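Motility protein B (Helicobacter pylori, PDB 3CYQ) probably forms, with MotA, the stator of the flagellar motor and may fasten it to the cell wall through its periplasmic OmpA-like domain, the part present here. Local coordinates at residues A[64-69]-A[107-112]; A[18-23]-A[73-78]. One frame throughout, in Å; residues are numbered along the deposited sequence. Where two conformers were deposited one is given.

Interaction 1: A[64-69]-A[107-112]; sequences NRAYRV and NRVEIF
A66 and V109 stand 6.0 Å apart, CA to CA, where helix 64-69 crosses strand 108-112 at 52°, the two short axes approaching to 8.4 Å. V109 faces the helix: its CG2 lies 3.7 Å from the backbone N of A66 and 3.8 Å from C of R65, and its CG1 meets V69 CG1 at 4.2 Å. V41 and F5, on the strands either side of strand 108-114, add to this apolar patch. R65 sets off with CG anti to its own carbonyl carbon (chi1 -84°) and then runs extended to NE, which carries the guanidinium to the start of the strand. There R65 NH1 donates to N107 OD1 over 3.0 Å, with the guanidinium and amide planes turned 67° apart and the donor tilted out of the carbonyl plane. NH1 also binds F44 O, NH2 binds S12 O, and N107 OD1 accepts a second bond from D46 N. R108 points away from the helix; its NE and NH2 both grip E110 OE1, from the same face of the carboxylate. Beside the valine packing of this OmpA-like domain, a buried arginine is thus held by neutral amide and carbonyl oxygens, which probably stabilise its charge while tying the helix to the strand entrance and neighbouring loops.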
loop_
_atom_site.group_PDB
_atom_site.type_symbol
_atom_site.label_atom_id
_atom_site.label_comp_id
_atom_site.label_asym_id
_atom_site.label_seq_id
_atom_site.Cartn_x
_atom_site.Cartn_y
_atom_site.Cartn_z
ATOM N N ASN A 64 -0.580 7.605 -6.666
ATOM C CA ASN A 64 -0.685 6.690 -7.801
ATOM C C ASN A 64 0.654 6.218 -8.333
ATOM O O ASN A 64 0.788 5.067 -8.715
ATOM C CB ASN A 64 -1.452 7.317 -8.949
ATOM C CG ASN A 64 -2.908 7.090 -8.843
ATOM O OD1 ASN A 64 -3.433 6.196 -9.481
ATOM N ND2 ASN A 64 -3.577 7.881 -8.034
ATOM N N ARG A 65 1.630 7.127 -8.331
ATOM C CA ARG A 65 2.970 6.809 -8.785
ATOM C C ARG A 65 3.600 5.836 -7.853
ATOM O O ARG A 65 4.077 4.817 -8.321
ATOM C CB ARG A 65 3.836 8.038 -8.869
ATOM C CG ARG A 65 3.648 8.759 -10.137
ATOM C CD ARG A 65 4.398 10.069 -10.045
ATOM N NE ARG A 65 4.326 10.716 -11.351
ATOM C CZ ARG A 65 4.551 12.000 -11.592
ATOM N NH1 ARG A 65 4.869 12.820 -10.606
ATOM N NH2 ARG A 65 4.443 12.451 -12.839
ATOM N N ALA A 66 3.573 6.149 -6.560
ATOM C CA ALA A 66 4.184 5.290 -5.541
ATOM C C ALA A 66 3.478 3.930 -5.437
ATOM O O ALA A 66 4.091 2.893 -5.465
ATOM C CB ALA A 66 4.263 6.014 -4.189
ATOM N N TYR A 67 2.167 3.939 -5.380
ATOM C CA TYR A 67 1.412 2.721 -5.351
ATOM C C TYR A 67 1.753 1.776 -6.523
ATOM O O TYR A 67 1.902 0.573 -6.368
ATOM C CB TYR A 67 -0.069 3.100 -5.394
ATOM C CG TYR A 67 -0.961 1.917 -5.602
ATOM C CD1 TYR A 67 -0.969 0.902 -4.665
ATOM C CD2 TYR A 67 -1.779 1.788 -6.741
ATOM C CE1 TYR A 67 -1.759 -0.190 -4.816
ATOM C CE2 TYR A 67 -2.576 0.670 -6.898
ATOM C CZ TYR A 67 -2.556 -0.315 -5.913
ATOM O OH TYR A 67 -3.298 -1.469 -5.944
ATOM N N ARG A 68 1.839 2.343 -7.715
ATOM C CA ARG A 68 2.222 1.570 -8.887
ATOM C C ARG A 68 3.580 0.893 -8.747
ATOM O O ARG A 68 3.688 -0.322 -8.902
ATOM C CB ARG A 68 2.218 2.469 -10.119
ATOM C CG ARG A 68 0.802 2.751 -10.597
ATOM C CD ARG A 68 0.802 3.743 -11.740
ATOM N NE ARG A 68 1.577 3.254 -12.880
ATOM C CZ ARG A 68 1.173 2.284 -13.696
ATOM N NH1 ARG A 68 0.016 1.661 -13.509
ATOM N NH2 ARG A 68 1.944 1.912 -14.705
ATOM N N VAL A 69 4.603 1.675 -8.418
ATOM C CA VAL A 69 5.958 1.133 -8.299
ATOM C C VAL A 69 5.989 -0.024 -7.268
ATOM O O VAL A 69 6.640 -1.052 -7.473
ATOM C CB VAL A 69 7.010 2.230 -7.955
ATOM C CG1 VAL A 69 8.324 1.604 -7.494
ATOM C CG2 VAL A 69 7.266 3.159 -9.168
ATOM N N ASN A 107 9.426 14.855 -10.540
ATOM C CA ASN A 107 8.410 13.849 -10.833
ATOM C C ASN A 107 8.953 12.450 -10.673
ATOM O O ASN A 107 9.280 11.822 -11.667
ATOM C CB ASN A 107 7.859 14.020 -12.257
ATOM C CG ASN A 107 6.976 15.217 -12.367
ATOM O OD1 ASN A 107 6.050 15.385 -11.580
ATOM N ND2 ASN A 107 7.253 16.068 -13.330
ATOM N N ARG A 108 8.996 11.975 -9.435
ATOM C CA ARG A 108 9.704 10.747 -9.119
ATOM C C ARG A 108 9.158 9.967 -7.940
ATOM O O ARG A 108 8.311 10.441 -7.178
ATOM C CB ARG A 108 11.204 11.017 -8.917
ATOM C CG ARG A 108 11.688 11.415 -7.498
ATOM C CD ARG A 108 11.602 12.871 -7.199
ATOM N NE ARG A 108 11.929 13.203 -5.811
ATOM C CZ ARG A 108 11.553 14.330 -5.195
ATOM N NH1 ARG A 108 10.821 15.260 -5.807
ATOM N NH2 ARG A 108 11.879 14.534 -3.926
ATOM N N VAL A 109 9.682 8.750 -7.831
ATOM C CA VAL A 109 9.468 7.882 -6.701
ATOM C C VAL A 109 10.827 7.544 -6.120
ATOM O O VAL A 109 11.756 7.284 -6.859
ATOM C CB VAL A 109 8.680 6.638 -7.071
ATOM C CG1 VAL A 109 8.922 5.514 -6.036
ATOM C CG2 VAL A 109 7.169 6.983 -7.177
ATOM N N GLU A 110 10.917 7.594 -4.788
ATOM C CA GLU A 110 12.128 7.337 -4.016
ATOM C C GLU A 110 11.946 6.103 -3.119
ATOM O O GLU A 110 10.848 5.829 -2.670
ATOM C CB GLU A 110 12.479 8.562 -3.157
ATOM C CG GLU A 110 13.202 9.730 -3.901
ATOM C CD GLU A 110 13.317 11.007 -3.057
ATOM O OE1 GLU A 110 13.596 12.095 -3.622
ATOM O OE2 GLU A 110 13.109 10.931 -1.823
ATOM N N ILE A 111 13.024 5.362 -2.875
ATOM C CA ILE A 111 12.973 4.199 -2.023
ATOM C C ILE A 111 13.657 4.549 -0.699
ATOM O O ILE A 111 14.830 4.916 -0.717
ATOM C CB ILE A 111 13.640 2.966 -2.686
ATOM C CG1 ILE A 111 12.968 2.632 -4.047
ATOM C CG2 ILE A 111 13.638 1.756 -1.732
ATOM C CD1 ILE A 111 11.488 2.208 -3.990
ATOM N N PHE A 112 12.914 4.439 0.420
ATOM C CA PHE A 112 13.487 4.597 1.737
ATOM C C PHE A 112 13.556 3.260 2.444
ATOM O O PHE A 112 12.610 2.487 2.418
ATOM C CB PHE A 112 12.742 5.622 2.587
ATOM C CG PHE A 112 13.176 7.027 2.333
ATOM C CD1 PHE A 112 12.908 7.637 1.122
ATOM C CD2 PHE A 112 13.852 7.746 3.290
ATOM C CE1 PHE A 112 13.324 8.947 0.868
ATOM C CE2 PHE A 112 14.246 9.029 3.051
ATOM C CZ PHE A 112 13.969 9.642 1.833
#

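Interaction 2: A[18-23]-A[73-78]; sequences DMMLYI and LIQYGV
I23 and L73 make the apolar centre of this contact between helices 17-32 and 58-75 of the OmpA-like domain, at the point where the second helix ends in a Schellman motif. Their CA atoms are 6.5 Å apart and their side chains cross at about a right angle. L73 CD2 fits against I23 from two quarters, 3.6 Å from the methyl CG2 and 3.5 Å from the carbonyl O. That methyl is the branch of I23 placed anti to the backbone N, and the side chain of I23 leaves its backbone in the direction of helix 58-75.

Toward the solvent side, M20 and Y76 extend the contact. M20 is bent at both chi2 (-72°) and chi3 (-73°), and the fold of the chain brings its terminal methyl CE to 3.7 Å from Y76 OH. M20 CE also lies 4.2 Å from Q75 OE1. The Y76 ring reaches across to helix 17-32, with Y76 CE1 3.8 Å from M20 O, and it also touches E24 and A27 farther along that helix.

Around these groups lies a second shell. V72, the residue before L73 on helix 58-75, packs on both M20 and I23, while L73 also rests on A27 and on L83 of strand 83-87. Y76, the first residue to leave helical angles, holds Q31 NE2 with its carbonyl O; on another side of the helix, I74 packs on Y67 of the second subunit. The chain then turns at G77, whose positive phi (103°) suits the C-prime position: G77 N binds I74 O at 3.1 Å, and V78 N closes back on L73 O at 3.0 Å.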
loop_
_atom_site.group_PDB
_atom_site.type_symbol
_atom_site.label_atom_id
_atom_site.label_comp_id
_atom_site.label_asym_id
_atom_site.label_seq_id
_atom_site.Cartn_x
_atom_site.Cartn_y
_atom_site.Cartn_z
ATOM N N ASP A 18 11.743 0.625 -19.590
ATOM C CA ASP A 18 12.974 0.997 -18.884
ATOM C C ASP A 18 12.814 1.065 -17.399
ATOM O O ASP A 18 13.612 0.529 -16.652
ATOM C CB ASP A 18 13.466 2.347 -19.387
ATOM C CG ASP A 18 13.979 2.262 -20.804
ATOM O OD1 ASP A 18 14.291 1.131 -21.257
ATOM O OD2 ASP A 18 14.056 3.320 -21.453
ATOM N N MET A 19 11.751 1.703 -16.955
ATOM C CA MET A 19 11.500 1.770 -15.533
ATOM C C MET A 19 11.145 0.388 -14.981
ATOM O O MET A 19 11.552 0.047 -13.874
ATOM C CB MET A 19 10.424 2.801 -15.224
ATOM C CG MET A 19 10.491 3.185 -13.751
ATOM S SD MET A 19 9.124 4.186 -13.176
ATOM C CE MET A 19 9.694 5.764 -13.850
ATOM N N MET A 20 10.382 -0.407 -15.728
ATOM C CA MET A 20 10.118 -1.775 -15.312
ATOM C C MET A 20 11.421 -2.527 -14.996
ATOM O O MET A 20 11.493 -3.254 -13.989
ATOM C CB MET A 20 9.351 -2.543 -16.382
ATOM C CG MET A 20 7.885 -2.223 -16.474
ATOM S SD MET A 20 6.978 -2.875 -15.077
ATOM C CE MET A 20 6.880 -4.658 -15.310
ATOM N N LEU A 21 12.415 -2.339 -15.869
ATOM C CA LEU A 21 13.721 -2.991 -15.747
ATOM C C LEU A 21 14.445 -2.521 -14.500
ATOM O O LEU A 21 15.019 -3.327 -13.764
ATOM C CB LEU A 21 14.561 -2.768 -17.001
ATOM C CG LEU A 21 14.496 -3.937 -17.980
ATOM C CD1 LEU A 21 13.059 -4.421 -18.195
ATOM C CD2 LEU A 21 15.174 -3.569 -19.315
ATOM N N TYR A 22 14.382 -1.217 -14.248
ATOM C CA TYR A 22 14.987 -0.654 -13.056
ATOM C C TYR A 22 14.269 -1.133 -11.774
ATOM O O TYR A 22 14.924 -1.523 -10.801
ATOM C CB TYR A 22 15.057 0.869 -13.196
ATOM C CG TYR A 22 15.831 1.607 -12.119
ATOM C CD1 TYR A 22 16.837 0.980 -11.385
ATOM C CD2 TYR A 22 15.557 2.946 -11.836
ATOM C CE1 TYR A 22 17.515 1.644 -10.408
ATOM C CE2 TYR A 22 16.253 3.628 -10.832
ATOM C CZ TYR A 22 17.233 2.960 -10.138
ATOM O OH TYR A 22 17.961 3.575 -9.158
ATOM N N ILE A 23 12.941 -1.146 -11.765
ATOM C CA ILE A 23 12.187 -1.680 -10.614
ATOM C C ILE A 23 12.548 -3.153 -10.290
ATOM O O ILE A 23 12.539 -3.568 -9.126
ATOM C CB ILE A 23 10.658 -1.502 -10.793
ATOM C CG1 ILE A 23 10.258 -0.028 -10.896
ATOM C CG2 ILE A 23 9.881 -2.075 -9.628
ATOM C CD1 ILE A 23 8.934 0.187 -11.597
ATOM N N LEU A 73 7.044 -3.953 -7.680
ATOM C CA LEU A 73 7.930 -4.660 -6.746
ATOM C C LEU A 73 7.285 -5.975 -6.255
ATOM O O LEU A 73 7.916 -7.028 -6.194
ATOM C CB LEU A 73 8.300 -3.742 -5.567
ATOM C CG LEU A 73 9.228 -2.556 -5.869
ATOM C CD1 LEU A 73 9.259 -1.524 -4.710
ATOM C CD2 LEU A 73 10.655 -3.045 -6.260
ATOM N N ILE A 74 6.004 -5.910 -5.904
ATOM C CA ILE A 74 5.279 -7.084 -5.452
ATOM C C ILE A 74 5.237 -8.121 -6.584
ATOM O O ILE A 74 5.378 -9.307 -6.355
ATOM C CB ILE A 74 3.881 -6.672 -4.954
ATOM C CG1 ILE A 74 4.033 -5.989 -3.608
ATOM C CG2 ILE A 74 2.944 -7.860 -4.807
ATOM C CD1 ILE A 74 2.768 -5.368 -3.094
ATOM N N GLN A 75 5.094 -7.661 -7.815
ATOM C CA GLN A 75 5.055 -8.549 -8.969
ATOM C C GLN A 75 6.371 -9.306 -9.177
ATOM O O GLN A 75 6.377 -10.446 -9.663
ATOM C CB GLN A 75 4.765 -7.698 -10.192
ATOM C CG GLN A 75 4.171 -8.406 -11.341
ATOM C CD GLN A 75 4.155 -7.503 -12.562
ATOM O OE1 GLN A 75 4.264 -6.276 -12.449
ATOM N NE2 GLN A 75 4.034 -8.107 -13.742
ATOM N N TYR A 76 7.484 -8.661 -8.829
ATOM C CA TYR A 76 8.810 -9.292 -8.910
ATOM C C TYR A 76 9.193 -10.143 -7.686
ATOM O O TYR A 76 10.332 -10.585 -7.567
ATOM C CB TYR A 76 9.875 -8.241 -9.193
ATOM C CG TYR A 76 9.898 -7.821 -10.644
ATOM C CD1 TYR A 76 9.633 -6.500 -11.013
ATOM C CD2 TYR A 76 10.192 -8.755 -11.652
ATOM C CE1 TYR A 76 9.652 -6.107 -12.359
ATOM C CE2 TYR A 76 10.203 -8.385 -12.999
ATOM C CZ TYR A 76 9.926 -7.053 -13.345
ATOM O OH TYR A 76 9.937 -6.654 -14.667
ATOM N N GLY A 77 8.241 -10.376 -6.788
ATOM C CA GLY A 77 8.462 -11.198 -5.615
ATOM C C GLY A 77 8.666 -10.505 -4.271
ATOM O O GLY A 77 8.766 -11.188 -3.278
ATOM N N VAL A 78 8.723 -9.181 -4.192
ATOM C CA VAL A 78 8.903 -8.573 -2.885
ATOM C C VAL A 78 7.662 -8.846 -1.989
ATOM O O VAL A 78 6.505 -8.781 -2.441
ATOM C CB VAL A 78 9.228 -7.057 -2.967
ATOM C CG1 VAL A 78 9.311 -6.482 -1.537
ATOM C CG2 VAL A 78 10.528 -6.811 -3.753
#

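How the interactions relate
From the N terminus the chain passes first through 18-23, then 64-69, 73-78 and finally 107-112, and the two contacts therefore cross rather than nest. Interaction 2 closes a loop of 49 residues that includes strand 38-43 and most of helix 58-75; interaction 1 closes one of 37 residues that includes strand 83-87 and helix 100-106. Helix 58-75 is common to both: its middle lies on strand 108-114, its C-terminal end on helix 17-32. The centres of the two contacts are about 12 Å apart, yet the contacts touch, V69 O lying 4.0 Å from I23 CG2. Interaction 1 fixes helix 58-75 to the sheet and interaction 2 fixes helix 17-32 to the end of that helix.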